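Long-range contacts in 11S globulin subunit beta (Cucurbita maxima, PDB 2E9Q), which serves as a seed storage protein, a nutrient reservoir whose subunits are each made as one precursor and assemble into hexamers: residues A[33-39]-A[49-55]; A[59-64]-A[159-164]; A[81-85]-A[167-171]; A[100-104]-A[280-284]. One frame throughout, in Å; residues are numbered along the deposited sequence. Where two conformers were deposited one is given.

Contact 1: A[33-39]-A[49-55]; sequences RAQDPVR and EVWDQDN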
loop_
_atom_site.group_PDB
_atom_site.type_symbol
_atom_site.label_atom_id
_atom_site.label_comp_id
_atom_site.label_asym_id
_atom_site.label_seq_id
_atom_site.Cartn_x
_atom_site.Cartn_y
_atom_site.Cartn_z
ATOM N N ARG A 33 25.764 -7.524 -4.303
ATOM C CA ARG A 33 26.970 -7.924 -3.597
ATOM C C ARG A 33 26.684 -8.882 -2.447
ATOM O O ARG A 33 25.631 -8.801 -1.807
ATOM C CB ARG A 33 27.686 -6.681 -3.065
ATOM C CG ARG A 33 27.971 -5.644 -4.161
ATOM C CD ARG A 33 28.646 -4.380 -3.626
ATOM N NE ARG A 33 27.859 -3.698 -2.599
ATOM C CZ ARG A 33 28.217 -2.554 -2.019
ATOM N NH1 ARG A 33 27.441 -2.003 -1.089
ATOM N NH2 ARG A 33 29.348 -1.954 -2.374
ATOM N N ALA A 34 27.610 -9.809 -2.213
ATOM C CA ALA A 34 27.488 -10.727 -1.090
ATOM C C ALA A 34 27.973 -9.833 0.046
ATOM O O ALA A 34 29.157 -9.548 0.134
ATOM C CB ALA A 34 28.414 -11.909 -1.271
ATOM N N GLN A 35 27.058 -9.376 0.892
ATOM C CA GLN A 35 27.392 -8.456 1.979
ATOM C C GLN A 35 27.699 -9.023 3.359
ATOM O O GLN A 35 27.073 -9.980 3.820
ATOM C CB GLN A 35 26.258 -7.452 2.173
ATOM C CG GLN A 35 25.725 -6.803 0.919
ATOM C CD GLN A 35 24.424 -6.063 1.195
ATOM O OE1 GLN A 35 24.376 -5.170 2.048
ATOM N NE2 GLN A 35 23.356 -6.441 0.481
ATOM N N ASP A 36 28.643 -8.377 4.032
ATOM C CA ASP A 36 29.024 -8.732 5.384
ATOM C C ASP A 36 28.555 -7.572 6.244
ATOM O O ASP A 36 28.293 -6.484 5.728
ATOM C CB ASP A 36 30.543 -8.886 5.511
ATOM C CG ASP A 36 31.014 -10.289 5.176
ATOM O OD1 ASP A 36 31.593 -10.493 4.093
ATOM O OD2 ASP A 36 30.792 -11.201 6.002
ATOM N N PRO A 37 28.426 -7.786 7.566
ATOM C CA PRO A 37 27.981 -6.679 8.417
ATOM C C PRO A 37 28.974 -5.546 8.229
ATOM O O PRO A 37 30.126 -5.791 7.893
ATOM C CB PRO A 37 28.046 -7.267 9.826
ATOM C CG PRO A 37 27.853 -8.717 9.606
ATOM C CD PRO A 37 28.689 -8.988 8.370
ATOM N N VAL A 38 28.542 -4.313 8.442
ATOM C CA VAL A 38 29.442 -3.181 8.271
ATOM C C VAL A 38 29.625 -2.403 9.568
ATOM O O VAL A 38 30.515 -1.569 9.676
ATOM C CB VAL A 38 28.925 -2.192 7.191
ATOM C CG1 VAL A 38 28.809 -2.890 5.853
ATOM C CG2 VAL A 38 27.581 -1.616 7.611
ATOM N N ARG A 39 28.786 -2.682 10.555
ATOM C CA ARG A 39 28.850 -1.965 11.819
ATOM C C ARG A 39 28.697 -2.936 12.995
ATOM O O ARG A 39 28.084 -3.988 12.864
ATOM C CB ARG A 39 27.755 -0.896 11.834
ATOM C CG ARG A 39 28.182 0.416 12.460
ATOM C CD ARG A 39 27.219 1.561 12.124
ATOM N NE ARG A 39 27.225 1.918 10.700
ATOM C CZ ARG A 39 26.214 1.685 9.861
ATOM N NH1 ARG A 39 26.314 2.048 8.586
ATOM N NH2 ARG A 39 25.101 1.092 10.293
ATOM N N GLU A 49 25.801 -6.933 15.331
ATOM C CA GLU A 49 26.350 -6.582 14.040
ATOM C C GLU A 49 25.199 -6.142 13.126
ATOM O O GLU A 49 24.109 -6.744 13.149
ATOM C CB GLU A 49 27.078 -7.788 13.451
ATOM C CG GLU A 49 28.316 -8.209 14.250
ATOM C CD GLU A 49 28.963 -9.458 13.690
ATOM O OE1 GLU A 49 28.464 -10.572 13.967
ATOM O OE2 GLU A 49 29.960 -9.326 12.953
ATOM N N VAL A 50 25.441 -5.095 12.335
ATOM C CA VAL A 50 24.425 -4.562 11.430
ATOM C C VAL A 50 24.917 -4.436 9.995
ATOM O O VAL A 50 26.041 -3.986 9.756
ATOM C CB VAL A 50 23.948 -3.181 11.906
ATOM C CG1 VAL A 50 22.814 -2.695 11.035
ATOM C CG2 VAL A 50 23.503 -3.259 13.362
ATOM N N TRP A 51 24.085 -4.847 9.041
ATOM C CA TRP A 51 24.459 -4.752 7.639
ATOM C C TRP A 51 24.189 -3.325 7.149
ATOM O O TRP A 51 23.577 -2.523 7.861
ATOM C CB TRP A 51 23.698 -5.776 6.793
ATOM C CG TRP A 51 24.362 -7.123 6.722
ATOM C CD1 TRP A 51 24.997 -7.673 5.639
ATOM C CD2 TRP A 51 24.426 -8.108 7.765
ATOM N NE1 TRP A 51 25.444 -8.942 5.941
ATOM C CE2 TRP A 51 25.106 -9.233 7.238
ATOM C CE3 TRP A 51 23.971 -8.149 9.092
ATOM C CZ2 TRP A 51 25.343 -10.394 7.998
ATOM C CZ3 TRP A 51 24.208 -9.304 9.848
ATOM C CH2 TRP A 51 24.889 -10.408 9.296
ATOM N N ASP A 52 24.655 -3.009 5.947
ATOM C CA ASP A 52 24.495 -1.658 5.414
ATOM C C ASP A 52 23.120 -1.381 4.838
ATOM O O ASP A 52 22.822 -1.780 3.727
ATOM C CB ASP A 52 25.562 -1.381 4.353
ATOM C CG ASP A 52 25.508 0.049 3.831
ATOM O OD1 ASP A 52 25.056 0.952 4.564
ATOM O OD2 ASP A 52 25.936 0.272 2.686
ATOM N N GLN A 53 22.293 -0.687 5.610
ATOM C CA GLN A 53 20.942 -0.346 5.187
ATOM C C GLN A 53 20.947 0.404 3.848
ATOM O O GLN A 53 20.051 0.209 3.023
ATOM C CB GLN A 53 20.254 0.508 6.256
ATOM C CG GLN A 53 21.212 1.449 6.975
ATOM C CD GLN A 53 22.027 0.733 8.046
ATOM O OE1 GLN A 53 21.552 0.523 9.165
ATOM N NE2 GLN A 53 23.251 0.338 7.703
ATOM N N ASP A 54 21.958 1.244 3.629
ATOM C CA ASP A 54 22.039 1.995 2.375
ATOM C C ASP A 54 22.604 1.195 1.199
ATOM O O ASP A 54 22.811 1.733 0.110
ATOM C CB ASP A 54 22.834 3.287 2.580
ATOM C CG ASP A 54 22.249 4.164 3.673
ATOM O OD1 ASP A 54 21.030 4.445 3.644
ATOM O OD2 ASP A 54 23.016 4.579 4.569
ATOM N N ASN A 55 22.880 -0.088 1.404
ATOM C CA ASN A 55 23.339 -0.915 0.284
ATOM C C ASN A 55 22.233 -0.745 -0.785
ATOM O O ASN A 55 21.051 -0.677 -0.437
ATOM C CB ASN A 55 23.426 -2.385 0.724
ATOM C CG ASN A 55 23.288 -3.358 -0.438
ATOM O OD1 ASN A 55 24.281 -3.845 -0.984
ATOM N ND2 ASN A 55 22.056 -3.636 -0.829
HETATM O O HOH W 1 26.336 -4.604 4.694
#

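Contact 2: A[59-64]-A[159-164]; sequences QCAGVN and VFADTR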
loop_
_atom_site.group_PDB
_atom_site.type_symbol
_atom_site.label_atom_id
_atom_site.label_comp_id
_atom_site.label_asym_id
_atom_site.label_seq_id
_atom_site.Cartn_x
_atom_site.Cartn_y
_atom_site.Cartn_z
ATOM N N GLN A 59 18.233 -1.077 0.020
ATOM C CA GLN A 59 17.465 0.149 -0.049
ATOM C C GLN A 59 16.265 -0.037 -0.973
ATOM O O GLN A 59 15.177 0.440 -0.687
ATOM C CB GLN A 59 18.366 1.279 -0.549
ATOM C CG GLN A 59 17.922 2.669 -0.158
ATOM C CD GLN A 59 18.900 3.740 -0.634
ATOM O OE1 GLN A 59 18.629 4.934 -0.527
ATOM N NE2 GLN A 59 20.043 3.310 -1.156
ATOM N N CYS A 60 16.457 -0.743 -2.079
ATOM C CA CYS A 60 15.359 -0.962 -3.007
ATOM C C CYS A 60 14.243 -1.718 -2.305
ATOM O O CYS A 60 13.073 -1.312 -2.337
ATOM C CB CYS A 60 15.833 -1.773 -4.199
ATOM S SG CYS A 60 14.537 -2.078 -5.435
ATOM N N ALA A 61 14.624 -2.818 -1.664
ATOM C CA ALA A 61 13.687 -3.668 -0.955
ATOM C C ALA A 61 13.327 -3.144 0.434
ATOM O O ALA A 61 12.365 -3.594 1.029
ATOM C CB ALA A 61 14.248 -5.085 -0.856
ATOM N N GLY A 62 14.086 -2.181 0.938
ATOM C CA GLY A 62 13.800 -1.647 2.253
ATOM C C GLY A 62 13.976 -2.719 3.313
ATOM O O GLY A 62 13.097 -2.955 4.147
ATOM N N VAL A 63 15.118 -3.387 3.278
ATOM C CA VAL A 63 15.384 -4.426 4.248
ATOM C C VAL A 63 16.577 -4.033 5.107
ATOM O O VAL A 63 17.406 -3.205 4.705
ATOM C CB VAL A 63 15.690 -5.792 3.556
ATOM C CG1 VAL A 63 14.657 -6.075 2.479
ATOM C CG2 VAL A 63 17.082 -5.786 2.962
ATOM N N ASN A 64 16.639 -4.619 6.295
ATOM C CA ASN A 64 17.731 -4.403 7.226
ATOM C C ASN A 64 18.065 -5.790 7.752
ATOM O O ASN A 64 17.186 -6.658 7.837
ATOM C CB ASN A 64 17.300 -3.530 8.402
ATOM C CG ASN A 64 16.776 -2.179 7.976
ATOM O OD1 ASN A 64 15.689 -2.069 7.398
ATOM N ND2 ASN A 64 17.544 -1.137 8.264
ATOM N N VAL A 159 18.367 -11.398 12.585
ATOM C CA VAL A 159 17.207 -10.521 12.561
ATOM C C VAL A 159 16.946 -9.812 11.238
ATOM O O VAL A 159 17.734 -8.966 10.813
ATOM C CB VAL A 159 17.338 -9.437 13.629
ATOM C CG1 VAL A 159 16.076 -8.570 13.659
ATOM C CG2 VAL A 159 17.625 -10.078 14.987
ATOM N N PHE A 160 15.830 -10.155 10.601
ATOM C CA PHE A 160 15.421 -9.551 9.349
ATOM C C PHE A 160 14.278 -8.571 9.616
ATOM O O PHE A 160 13.248 -8.928 10.199
ATOM C CB PHE A 160 14.981 -10.632 8.375
ATOM C CG PHE A 160 14.368 -10.102 7.114
ATOM C CD1 PHE A 160 12.985 -10.072 6.960
ATOM C CD2 PHE A 160 15.173 -9.664 6.061
ATOM C CE1 PHE A 160 12.405 -9.615 5.769
ATOM C CE2 PHE A 160 14.609 -9.205 4.864
ATOM C CZ PHE A 160 13.220 -9.181 4.716
ATOM N N ALA A 161 14.484 -7.325 9.207
ATOM C CA ALA A 161 13.498 -6.272 9.393
ATOM C C ALA A 161 13.170 -5.666 8.046
ATOM O O ALA A 161 14.060 -5.420 7.226
ATOM C CB ALA A 161 14.041 -5.205 10.332
ATOM N N ASP A 162 11.886 -5.427 7.819
ATOM C CA ASP A 162 11.428 -4.859 6.563
ATOM C C ASP A 162 10.740 -3.526 6.814
ATOM O O ASP A 162 9.639 -3.477 7.376
ATOM C CB ASP A 162 10.483 -5.845 5.881
ATOM C CG ASP A 162 9.760 -5.248 4.698
ATOM O OD1 ASP A 162 10.353 -4.431 3.953
ATOM O OD2 ASP A 162 8.581 -5.620 4.507
ATOM N N THR A 163 11.403 -2.452 6.392
ATOM C CA THR A 163 10.913 -1.088 6.566
ATOM C C THR A 163 9.874 -0.679 5.541
ATOM O O THR A 163 9.131 0.267 5.757
ATOM C CB THR A 163 12.066 -0.080 6.509
ATOM O OG1 THR A 163 12.699 -0.153 5.225
ATOM C CG2 THR A 163 13.099 -0.393 7.583
ATOM N N ARG A 164 9.827 -1.365 4.411
ATOM C CA ARG A 164 8.820 -1.031 3.416
ATOM C C ARG A 164 7.642 -1.952 3.688
ATOM O O ARG A 164 7.107 -2.602 2.792
ATOM C CB ARG A 164 9.348 -1.245 1.995
ATOM C CG ARG A 164 10.291 -0.151 1.522
ATOM C CD ARG A 164 10.581 -0.297 0.033
ATOM N NE ARG A 164 11.641 0.602 -0.395
ATOM C CZ ARG A 164 11.534 1.926 -0.430
ATOM N NH1 ARG A 164 12.563 2.661 -0.832
ATOM N NH2 ARG A 164 10.398 2.515 -0.079
#

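Contact 3: A[81-85]-A[167-171]; sequences SNAPK and ANQID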
loop_
_atom_site.group_PDB
_atom_site.type_symbol
_atom_site.label_atom_id
_atom_site.label_comp_id
_atom_site.label_asym_id
_atom_site.label_seq_id
_atom_site.Cartn_x
_atom_site.Cartn_y
_atom_site.Cartn_z
ATOM N N SER A 81 10.231 -1.841 17.648
ATOM C CA SER A 81 10.604 -1.087 16.458
ATOM C C SER A 81 9.438 -0.817 15.509
ATOM O O SER A 81 8.388 -1.477 15.575
ATOM C CB SER A 81 11.737 -1.801 15.710
ATOM O OG SER A 81 11.458 -3.171 15.530
ATOM N N ASN A 82 9.649 0.152 14.617
ATOM C CA ASN A 82 8.644 0.577 13.650
ATOM C C ASN A 82 8.452 -0.392 12.498
ATOM O O ASN A 82 7.608 -0.174 11.644
ATOM C CB ASN A 82 9.018 1.956 13.095
ATOM C CG ASN A 82 10.340 1.945 12.327
ATOM O OD1 ASN A 82 11.263 1.201 12.660
ATOM N ND2 ASN A 82 10.437 2.788 11.308
ATOM N N ALA A 83 9.229 -1.465 12.478
ATOM C CA ALA A 83 9.133 -2.441 11.406
ATOM C C ALA A 83 8.971 -3.863 11.930
ATOM O O ALA A 83 9.479 -4.195 12.996
ATOM C CB ALA A 83 10.377 -2.353 10.522
ATOM N N PRO A 84 8.250 -4.718 11.184
ATOM C CA PRO A 84 8.028 -6.116 11.573
ATOM C C PRO A 84 9.357 -6.861 11.416
ATOM O O PRO A 84 10.181 -6.512 10.551
ATOM C CB PRO A 84 7.013 -6.618 10.546
ATOM C CG PRO A 84 6.445 -5.375 9.932
ATOM C CD PRO A 84 7.603 -4.434 9.895
ATOM N N LYS A 85 9.551 -7.899 12.222
ATOM C CA LYS A 85 10.779 -8.670 12.167
ATOM C C LYS A 85 10.581 -10.169 12.238
ATOM O O LYS A 85 9.618 -10.676 12.829
ATOM C CB LYS A 85 11.705 -8.288 13.330
ATOM C CG LYS A 85 12.271 -6.884 13.300
ATOM C CD LYS A 85 12.944 -6.579 14.633
ATOM C CE LYS A 85 13.567 -5.194 14.651
ATOM N NZ LYS A 85 14.370 -4.974 15.889
ATOM N N ALA A 167 2.951 -2.001 7.869
ATOM C CA ALA A 167 2.900 -1.646 9.289
ATOM C C ALA A 167 3.725 -0.413 9.670
ATOM O O ALA A 167 3.454 0.224 10.685
ATOM C CB ALA A 167 3.332 -2.842 10.143
ATOM N N ASN A 168 4.726 -0.070 8.869
ATOM C CA ASN A 168 5.552 1.104 9.175
ATOM C C ASN A 168 5.037 2.325 8.425
ATOM O O ASN A 168 5.079 2.369 7.202
ATOM C CB ASN A 168 7.015 0.814 8.821
ATOM C CG ASN A 168 7.893 2.051 8.850
ATOM O OD1 ASN A 168 7.649 2.994 9.600
ATOM N ND2 ASN A 168 8.941 2.036 8.035
ATOM N N GLN A 169 4.548 3.315 9.163
ATOM C CA GLN A 169 4.011 4.519 8.542
ATOM C C GLN A 169 4.954 5.716 8.617
ATOM O O GLN A 169 4.578 6.822 8.233
ATOM C CB GLN A 169 2.679 4.908 9.188
ATOM C CG GLN A 169 1.619 3.810 9.183
ATOM C CD GLN A 169 0.233 4.350 9.528
ATOM O OE1 GLN A 169 0.080 5.530 9.853
ATOM N NE2 GLN A 169 -0.776 3.489 9.463
ATOM N N ILE A 170 6.167 5.509 9.120
ATOM C CA ILE A 170 7.104 6.616 9.224
ATOM C C ILE A 170 7.904 6.779 7.934
ATOM O O ILE A 170 7.449 7.429 6.994
ATOM C CB ILE A 170 8.076 6.424 10.400
ATOM C CG1 ILE A 170 7.287 6.198 11.692
ATOM C CG2 ILE A 170 8.962 7.658 10.540
ATOM C CD1 ILE A 170 8.141 5.746 12.851
ATOM N N ASP A 171 9.099 6.199 7.900
ATOM C CA ASP A 171 9.955 6.274 6.720
ATOM C C ASP A 171 10.735 4.967 6.639
ATOM O O ASP A 171 10.742 4.192 7.593
ATOM C CB ASP A 171 10.889 7.492 6.814
ATOM C CG ASP A 171 11.840 7.408 7.977
ATOM O OD1 ASP A 171 12.406 8.458 8.360
ATOM O OD2 ASP A 171 12.029 6.292 8.507
#

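Contact 4: A[100-104]-A[280-284]; sequences IPGCA and TICTL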
loop_
_atom_site.group_PDB
_atom_site.type_symbol
_atom_site.label_atom_id
_atom_site.label_comp_id
_atom_site.label_asym_id
_atom_site.label_seq_id
_atom_site.Cartn_x
_atom_site.Cartn_y
_atom_site.Cartn_z
ATOM N N ILE A 100 2.636 -8.213 22.825
ATOM C CA ILE A 100 1.589 -8.128 21.801
ATOM C C ILE A 100 0.296 -7.549 22.403
ATOM O O ILE A 100 -0.464 -8.236 23.090
ATOM C CB ILE A 100 1.322 -9.496 21.059
ATOM C CG1 ILE A 100 -0.137 -9.578 20.604
ATOM C CG2 ILE A 100 1.721 -10.676 21.911
ATOM C CD1 ILE A 100 -0.539 -8.518 19.610
ATOM N N PRO A 101 0.042 -6.253 22.131
ATOM C CA PRO A 101 -1.090 -5.427 22.566
ATOM C C PRO A 101 -2.475 -6.056 22.555
ATOM O O PRO A 101 -2.817 -6.854 21.678
ATOM C CB PRO A 101 -1.002 -4.209 21.650
ATOM C CG PRO A 101 -0.303 -4.738 20.430
ATOM C CD PRO A 101 0.775 -5.570 21.052
ATOM N N GLY A 102 -3.272 -5.665 23.545
ATOM C CA GLY A 102 -4.619 -6.179 23.669
ATOM C C GLY A 102 -4.596 -7.538 24.326
ATOM O O GLY A 102 -5.550 -7.930 24.995
ATOM N N CYS A 103 -3.491 -8.253 24.148
ATOM C CA CYS A 103 -3.350 -9.584 24.714
ATOM C C CYS A 103 -2.691 -9.606 26.081
ATOM O O CYS A 103 -1.685 -10.295 26.278
ATOM C CB CYS A 103 -2.555 -10.476 23.770
ATOM S SG CYS A 103 -3.272 -10.596 22.107
ATOM N N ALA A 104 -3.247 -8.852 27.025
ATOM C CA ALA A 104 -2.707 -8.836 28.374
ATOM C C ALA A 104 -2.762 -10.282 28.876
ATOM O O ALA A 104 -3.768 -10.725 29.437
ATOM C CB ALA A 104 -3.540 -7.922 29.270
ATOM N N THR A 280 -8.908 -13.554 18.315
ATOM C CA THR A 280 -8.166 -14.805 18.422
ATOM C C THR A 280 -6.701 -14.575 18.076
ATOM O O THR A 280 -5.906 -15.517 18.015
ATOM C CB THR A 280 -8.731 -15.873 17.473
ATOM O OG1 THR A 280 -8.456 -15.501 16.116
ATOM C CG2 THR A 280 -10.241 -16.008 17.670
ATOM N N ILE A 281 -6.352 -13.315 17.836
ATOM C CA ILE A 281 -4.981 -12.958 17.511
ATOM C C ILE A 281 -4.071 -13.442 18.639
ATOM O O ILE A 281 -2.965 -13.924 18.398
ATOM C CB ILE A 281 -4.826 -11.427 17.371
ATOM C CG1 ILE A 281 -5.027 -10.753 18.735
ATOM C CG2 ILE A 281 -5.844 -10.891 16.368
ATOM C CD1 ILE A 281 -4.989 -9.236 18.705
ATOM N N CYS A 282 -4.562 -13.322 19.871
ATOM C CA CYS A 282 -3.809 -13.708 21.057
ATOM C C CYS A 282 -3.449 -15.183 21.139
ATOM O O CYS A 282 -2.591 -15.572 21.931
ATOM C CB CYS A 282 -4.588 -13.324 22.310
ATOM S SG CYS A 282 -5.034 -11.565 22.409
ATOM N N THR A 283 -4.094 -16.004 20.325
ATOM C CA THR A 283 -3.829 -17.433 20.351
ATOM C C THR A 283 -2.874 -17.904 19.247
ATOM O O THR A 283 -2.428 -19.046 19.256
ATOM C CB THR A 283 -5.153 -18.232 20.249
ATOM O OG1 THR A 283 -4.932 -19.583 20.681
ATOM C CG2 THR A 283 -5.676 -18.238 18.811
ATOM N N LEU A 284 -2.555 -17.026 18.305
ATOM C CA LEU A 284 -1.661 -17.385 17.207
ATOM C C LEU A 284 -0.245 -17.728 17.662
ATOM O O LEU A 284 0.282 -17.111 18.583
ATOM C CB LEU A 284 -1.599 -16.240 16.200
ATOM C CG LEU A 284 -2.935 -15.853 15.565
ATOM C CD1 LEU A 284 -2.709 -14.756 14.536
ATOM C CD2 LEU A 284 -3.557 -17.074 14.906
#

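Contact 1: A[33-39]-A[49-55]
A classic beta bulge opens the antiparallel pairing of 33-39 with 49-55: Val38 and Arg39 both face Val50, and both of their backbone N atoms donate to Val50 O. The bond from Val38 N to Val50 O measures 2.8 Å. Arg39 O takes Val50 N in return at 2.9 Å, closing the hydrogen-bonded pair Arg39-Val50. Beside the bulge Pro37 sets its CG over one face of the Trp51 indole, 3.4 Å from the centroid of the six-membered ring and only 13° off the ring normal, a CH-pi contact well suited to a rigid proline. At the edge of the same indole, Trp51 NE1 donates to Gln35 O over 2.9 Å; that oxygen lies nearly in the ring plane, although NE1 stands above the plane of the carbonyl. Trp51 CG sits beside its backbone N (chi1 -87°), which brings the ring to both partners, and together they fix its rotation. A water accepts from Asp52 N at 2.6 Å and donates to Asp36 O, bridging the backbones where they part beyond the bulge. Asp36 OD1 bonds to Gln375, and Glu49 pairs with Arg67 and Arg40. Trp51 is backed by Met65 of strand 63-70 and by Phe58 of helix 56-61.

Contact 2: A[59-64]-A[159-164]
Thr163 and Asn64 set their side chains at about a right angle, and the methyl CG2 of Thr163 meets Asn64 OD1 at 3.1 Å. That amide oxygen is buried with no polar partner in the model. The threonine uses its other branch for bonding: with OG1 between its backbone N and carbonyl carbon (chi1 61°), the hydroxyl donates to Gly62 O at 3.0 Å from above the carbonyl plane. Thr163 N reaches the same oxygen, and from the same face, at 2.9 Å, so one residue grips Gly62 O twice. A beta-branched residue with a hydroxyl suits this place: one branch bonds, the other packs. Gly62 is the C-prime residue of a Schellman motif that ends helix 56-61. Its positive phi favours glycine, which also leaves room for Arg164, whose CG lies 3.9 Å from Gly62 CA. From this turn the chain enters strand 63-70, which pairs antiparallel with 155-162 in the N-terminal cupin sheet; Asn64 and Ala161 form a hydrogen-bonded pair, with Ala161 N to Asn64 O at 3.1 Å and almost straight (179°). On the face carrying Val63 and Asp162, Val63 crosses the Phe160 ring obliquely, CB 3.8 Å from CE2, and the ring also meets Phe399 nearly parallel. Arg164 runs extended from CG to NE along the end of the helix, where NE makes a weak bond to Cys60 O at 3.1 Å and NH1 another weak one to Gln59 O at 3.4 Å. Asp162 OD1 takes Arg164 N in an Asx turn.

Contact 3: A[81-85]-A[167-171]
Asn168 OD1 receives two N-H groups, one from each side of the contact. Ile170 N donates to it over 3.0 Å from above its carbonyl plane, making an Asx turn, while Asn82 ND2 of the other segment adds a weak bond at 3.3 Å, bent to 132°. The other end of the same amide is also engaged: Asn168 ND2 gives a nearly straight bond of 2.8 Å to Asp171 O, which lies in the amide plane, and a further one to Thr163 O. With CG anti to the backbone N (chi1 169°), the Asn168 side chain is directed into the bend of its own loop, where an asparagine can accept and donate at once. Asn82 and Asn168 lie side by side and point the same way, but their amide planes are turned 70° apart. Asn82 is itself held by the backbone beyond Asp171, its OD1 taking Arg175 N and its ND2 also giving to Tyr173 O. Two apolar contacts accompany the amides: Ile170 CD1 packs against Asn82 CB at 3.9 Å, and the methyl CB of Ala167 meets Pro84 CG in ordinary van der Waals contact at 4.0 Å. Segment 167-171 also meets the third subunit: Gln169 OE1 bonds to its Thr401 and backbone Gln169 O to its His344, while Asp171 bonds to its Cys27 N and to Arg175 of its own chain. Direct polar contact between the two loops is thus slight; a loop braced by its own Asn168 packs against one whose Asn82 is held by the following backbone, beside a subunit interface.

Contact 4: A[100-104]-A[280-284]
The disulfide between Cys103 and Cys282 is the tight part of this contact, with SG to SG at 2.0 Å; around it the two loops barely meet. Its chi3 of -88° is close to the relaxed right angle of a disulfide. Both cysteines place SG beside their own backbone N, anti to the carbonyl carbon (chi1 -57° and -56°). The bridged CA atoms of Cys103 and Cys282 are 5.5 Å apart. Ile281 lies alongside, its CG1 3.8 Å from Cys103 SG, giving the sulfur an apolar neighbour. Beyond that the packing thins quickly: Pro101 O comes no nearer than 4.4 Å to Ile281 CD1, and Ile281 and Cys282 are exposed although Cys103 is buried. The type II turn from Ile100 to Cys103 suits its residues, proline at the second position and glycine, with positive phi, at the third. In the mature protein this bond links the acidic and basic chains cut from one precursor; here, in the proprotein, it joins parts of a single chain. Segment 100-104 lies between strands 93-98 and 107-109, with Pro101 packing on Val143 and on Asn408 of the third subunit, while the 3-10 turn 281-283 leads toward strand 287-289.

From the N terminus, contact 1 closes first, a short hairpin-like loop holding strands 39-43 and 46-50 at the edge of the N-terminal sheet. The chain then passes through helix 56-61 into contact 2, which touches contact 1 through Gln53 and Asp54 and joins strand 63-70 to strand 155-162, 95 residues later. Contact 3 crosses contact 2, since 81-85 lies inside that span and 167-171 beyond it; the two touch where Asp162 O packs on Ala83 and Pro84. Contact 4 crosses both: it starts at 100-104 within their spans and ends at 280-284, tying the N-terminal cupin region to the segment leading into the C-terminal one. Contacts 3 and 4 both touch the third subunit.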